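Local coordinates for protein 3-phytase (PDB 2WNH) that probably removes phosphate groups from phytate (inositol hexakisphosphate), starting at the 3-position, as a bacterial member of the histidine acid phosphatase family, at residues B[168-171]-B[172-175]; B[205-208]-B[209-212]. The protein carries 3 engineered substitutions. All coordinates share one frame; numbering follows the deposited sequence.

How the contacts relate
Both contacts join successive turns of one helix, 165-175 for contact 1 and 204-219 for contact 2, and the two helices pack on one another. The join is apolar: Leu-171 CD2 lies 3.7 Å from Met-207 CG, and Leu-171 CD1 also reaches Val-211. Contact 1 is partly buried, so its chemistry is split between an exposed glutamine pair and the leucine and valine that turn inward near the helix end. Contact 2 lies nearer the centre of the chain and is buried. There methionine and valine carry the packing, while its acidic residue, Glu-212, is paired with arginines instead of facing solvent.

Contact 1 of 2, residues B[168-171]-B[172-175]; sequences IQLL and KQAV
Gln-173 lies extended back along the preceding turn and meets Gln-169 and Leu-170. Gln-173 CB rests near the carbonyl oxygens of both residues, and Gln-173 CG comes closer, 3.3 Å from Gln-169 O and 3.4 Å from Gln-169 NE2. Gln-173 CD passes near the same two atoms. At the tip the branches part: Gln-173 OE1 accepts a hydrogen bond from Gln-169 NE2 at 3.1 Å. Gln-173 NE2 instead lies 3.9 Å from the methyl Leu-170 CD2. The side-chain hydrogen bond is nearly straight (167° at the hydrogen), and the donor lies in the carbonyl plane of Gln-173 on a lone pair, although the two amide planes are inclined by 59°. Gln-169 reaches this position because its chain, leaving opposite the backbone N, bends at chi2 (53°); the nearly extended Gln-173 then crosses it at about a right angle.

Along the same turn Gln-173 N donates to Gln-169 O at 2.9 Å. On the buried side, Leu-171 CD1 touches Val-175 CG1 at 3.9 Å. Val-175 N donates to Leu-171 O at 3.1 Å, and Ala-174 N adds a weak second bond to that oxygen. Leu-171 and Val-175 both face helix 204-219, where each meets Leu-214, and the carbonyl of Val-175 is taken up by Arg-44. An i to i+4 glutamine pair on the exposed face, with aliphatic side chains on the buried one, is characteristic of an amphipathic helix, here the final turns of one packed against a neighbouring helix of the histidine phosphatase fold.

Contact 2 of 2, residues B[205-208]-B[209-212]; sequences SVMA and NMVE
Met-210 N donates to Val-206 O at 2.9 Å, and the side chains around this bond close over the same oxygen. Asn-209 CB lies 3.2 Å from Val-206 O, and Met-210 CG and Met-210 CE are each 3.5 Å from Val-206 O. The side chain of Met-210 starts with CG beside its backbone N, runs straight through chi2, and then turns at chi3 (-94°), bringing the terminal methyl back over the previous turn. There Met-210 CE sits 3.3 Å from Met-207 CA and 3.6 Å from Met-207 CG, and it also reaches Val-206 CG1 at 4.1 Å. One methyl therefore touches both Val-206 and Met-207, and the packing at the Met-207 backbone is tight.

Further along, Val-211 N bonds to Met-207 O at 2.9 Å. The CG2 methyl of Val-211 is close to the same oxygen, and Glu-212 N bonds to Ala-208 O. The faces of this turn have different neighbours. Val-206, Asn-209 and Met-210 pack against helix 32-42, Ala-208 meets Leu-245 and Asn-248 of helix 243-250, and the face of Met-207 and Val-211 is covered by helix 165-175. The carboxylate of Glu-212 forms salt bridges with Arg-24 and with Arg-215 of the same helix, one through each oxygen. Arg-24 is the first residue of the RHGxRxP signature of histidine acid phosphatases, so this regular i to i+4 bonded helix, packed among helices and loops, is also joined to the family's signature motif by a salt bridge from the buried Glu-212.

Contact 1 of 2, residues B[168-171]-B[172-175]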
loop_
_atom_site.group_PDB
_atom_site.type_symbol
_atom_site.label_atom_id
_atom_site.label_comp_id
_atom_site.label_asym_id
_atom_site.label_seq_id
_atom_site.Cartn_x
_atom_site.Cartn_y
_atom_site.Cartn_z
ATOM N N ILE B 168 -22.659 -33.742 30.586
ATOM C CA ILE B 168 -23.281 -34.724 29.716
ATOM C C ILE B 168 -24.710 -34.293 29.360
ATOM O O ILE B 168 -25.125 -34.410 28.211
ATOM C CB ILE B 168 -23.247 -36.155 30.348
ATOM C CG1 ILE B 168 -21.782 -36.576 30.574
ATOM C CG2 ILE B 168 -23.979 -37.161 29.454
ATOM C CD1 ILE B 168 -21.587 -37.804 31.482
ATOM N N GLN B 169 -25.429 -33.766 30.352
ATOM C CA GLN B 169 -26.805 -33.290 30.167
ATOM C C GLN B 169 -26.899 -32.112 29.179
ATOM O O GLN B 169 -27.749 -32.113 28.279
ATOM C CB GLN B 169 -27.428 -32.959 31.536
ATOM C CG GLN B 169 -28.855 -32.394 31.497
ATOM C CD GLN B 169 -29.856 -33.255 30.713
ATOM O OE1 GLN B 169 -29.814 -34.496 30.744
ATOM N NE2 GLN B 169 -30.776 -32.585 30.016
ATOM N N LEU B 170 -25.990 -31.147 29.316
ATOM C CA LEU B 170 -25.884 -30.041 28.349
ATOM C C LEU B 170 -25.628 -30.531 26.935
ATOM O O LEU B 170 -26.227 -30.012 25.993
ATOM C CB LEU B 170 -24.818 -29.031 28.772
ATOM C CG LEU B 170 -25.030 -28.273 30.085
ATOM C CD1 LEU B 170 -23.843 -27.389 30.337
ATOM C CD2 LEU B 170 -26.312 -27.447 30.072
ATOM N N LEU B 171 -24.743 -31.520 26.773
ATOM C CA LEU B 171 -24.492 -32.092 25.452
ATOM C C LEU B 171 -25.742 -32.787 24.898
ATOM O O LEU B 171 -26.085 -32.609 23.733
ATOM C CB LEU B 171 -23.281 -33.044 25.460
ATOM C CG LEU B 171 -22.900 -33.684 24.110
ATOM C CD1 LEU B 171 -22.453 -32.631 23.049
ATOM C CD2 LEU B 171 -21.830 -34.736 24.276
ATOM N N LYS B 172 -26.415 -33.569 25.743
ATOM C CA LYS B 172 -27.641 -34.266 25.343
ATOM C C LYS B 172 -28.689 -33.284 24.835
ATOM O O LYS B 172 -29.285 -33.500 23.775
ATOM C CB LYS B 172 -28.206 -35.089 26.511
ATOM C CG LYS B 172 -29.199 -36.151 26.068
ATOM C CD LYS B 172 -29.702 -36.968 27.247
ATOM C CE LYS B 172 -30.518 -38.174 26.783
ATOM N NZ LYS B 172 -30.601 -39.230 27.854
ATOM N N GLN B 173 -28.894 -32.204 25.586
ATOM C CA GLN B 173 -29.836 -31.136 25.203
ATOM C C GLN B 173 -29.553 -30.555 23.817
ATOM O O GLN B 173 -30.483 -30.203 23.079
ATOM C CB GLN B 173 -29.788 -30.001 26.214
ATOM C CG GLN B 173 -30.465 -30.300 27.536
ATOM C CD GLN B 173 -30.170 -29.249 28.603
ATOM O OE1 GLN B 173 -30.350 -29.499 29.794
ATOM N NE2 GLN B 173 -29.710 -28.076 28.182
ATOM N N ALA B 174 -28.271 -30.447 23.470
ATOM C CA ALA B 174 -27.868 -29.829 22.209
ATOM C C ALA B 174 -28.035 -30.771 21.023
ATOM O O ALA B 174 -28.401 -30.326 19.929
ATOM C CB ALA B 174 -26.403 -29.334 22.299
ATOM N N VAL B 175 -27.778 -32.062 21.232
ATOM C CA VAL B 175 -27.610 -33.004 20.110
ATOM C C VAL B 175 -28.670 -34.112 19.947
ATOM O O VAL B 175 -28.776 -34.723 18.874
ATOM C CB VAL B 175 -26.175 -33.633 20.064
ATOM C CG1 VAL B 175 -25.090 -32.547 20.172
ATOM C CG2 VAL B 175 -25.993 -34.696 21.159
#

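Contact 2 of 2, residues B[205-208]-B[209-212]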
loop_
_atom_site.group_PDB
_atom_site.type_symbol
_atom_site.label_atom_id
_atom_site.label_comp_id
_atom_site.label_asym_id
_atom_site.label_seq_id
_atom_site.Cartn_x
_atom_site.Cartn_y
_atom_site.Cartn_z
ATOM N N SER B 205 -15.251 -41.069 24.550
ATOM C CA SER B 205 -14.465 -40.736 23.363
ATOM C C SER B 205 -15.347 -40.155 22.266
ATOM O O SER B 205 -14.972 -39.155 21.653
ATOM C CB SER B 205 -13.609 -41.908 22.858
ATOM O OG SER B 205 -14.409 -42.989 22.415
ATOM N N VAL B 206 -16.519 -40.755 22.032
ATOM C CA VAL B 206 -17.433 -40.249 21.008
ATOM C C VAL B 206 -18.060 -38.921 21.450
ATOM O O VAL B 206 -18.216 -38.018 20.640
ATOM C CB VAL B 206 -18.483 -41.294 20.570
ATOM C CG1 VAL B 206 -19.400 -40.718 19.478
ATOM C CG2 VAL B 206 -17.778 -42.542 20.020
ATOM N N MET B 207 -18.378 -38.785 22.738
ATOM C CA MET B 207 -18.828 -37.491 23.250
ATOM C C MET B 207 -17.803 -36.395 22.978
ATOM O O MET B 207 -18.167 -35.276 22.603
ATOM C CB MET B 207 -19.147 -37.550 24.736
ATOM C CG MET B 207 -20.519 -38.167 25.006
ATOM S SD MET B 207 -20.882 -38.212 26.759
ATOM C CE MET B 207 -20.860 -39.974 27.051
ATOM N N ALA B 208 -16.533 -36.731 23.172
ATOM C CA ALA B 208 -15.438 -35.792 22.880
ATOM C C ALA B 208 -15.399 -35.422 21.390
ATOM O O ALA B 208 -15.179 -34.244 21.067
ATOM C CB ALA B 208 -14.093 -36.385 23.341
ATOM N N ASN B 209 -15.614 -36.400 20.504
ATOM C CA ASN B 209 -15.760 -36.152 19.063
ATOM C C ASN B 209 -16.899 -35.160 18.797
ATOM O O ASN B 209 -16.798 -34.298 17.919
ATOM C CB ASN B 209 -16.121 -37.437 18.278
ATOM C CG ASN B 209 -14.996 -38.456 18.186
ATOM O OD1 ASN B 209 -15.265 -39.658 17.995
ATOM N ND2 ASN B 209 -13.743 -38.004 18.284
ATOM N N MET B 210 -18.012 -35.324 19.520
ATOM C CA MET B 210 -19.165 -34.436 19.345
ATOM C C MET B 210 -18.846 -33.002 19.771
ATOM O O MET B 210 -19.151 -32.062 19.048
ATOM C CB MET B 210 -20.384 -34.971 20.113
ATOM C CG MET B 210 -20.991 -36.203 19.489
ATOM S SD MET B 210 -22.386 -36.765 20.516
ATOM C CE MET B 210 -21.577 -37.950 21.530
ATOM N N VAL B 211 -18.245 -32.846 20.950
ATOM C CA VAL B 211 -17.861 -31.535 21.484
ATOM C C VAL B 211 -16.848 -30.815 20.578
ATOM O O VAL B 211 -17.008 -29.634 20.308
ATOM C CB VAL B 211 -17.343 -31.659 22.928
ATOM C CG1 VAL B 211 -16.672 -30.357 23.408
ATOM C CG2 VAL B 211 -18.502 -32.052 23.851
ATOM N N GLU B 212 -15.832 -31.527 20.101
ATOM C CA GLU B 212 -14.899 -30.934 19.111
ATOM C C GLU B 212 -15.634 -30.444 17.858
ATOM O O GLU B 212 -15.384 -29.327 17.387
ATOM C CB GLU B 212 -13.805 -31.923 18.731
ATOM C CG GLU B 212 -12.703 -31.329 17.808
ATOM C CD GLU B 212 -11.840 -30.251 18.476
ATOM O OE1 GLU B 212 -11.598 -30.307 19.705
ATOM O OE2 GLU B 212 -11.366 -29.346 17.740
#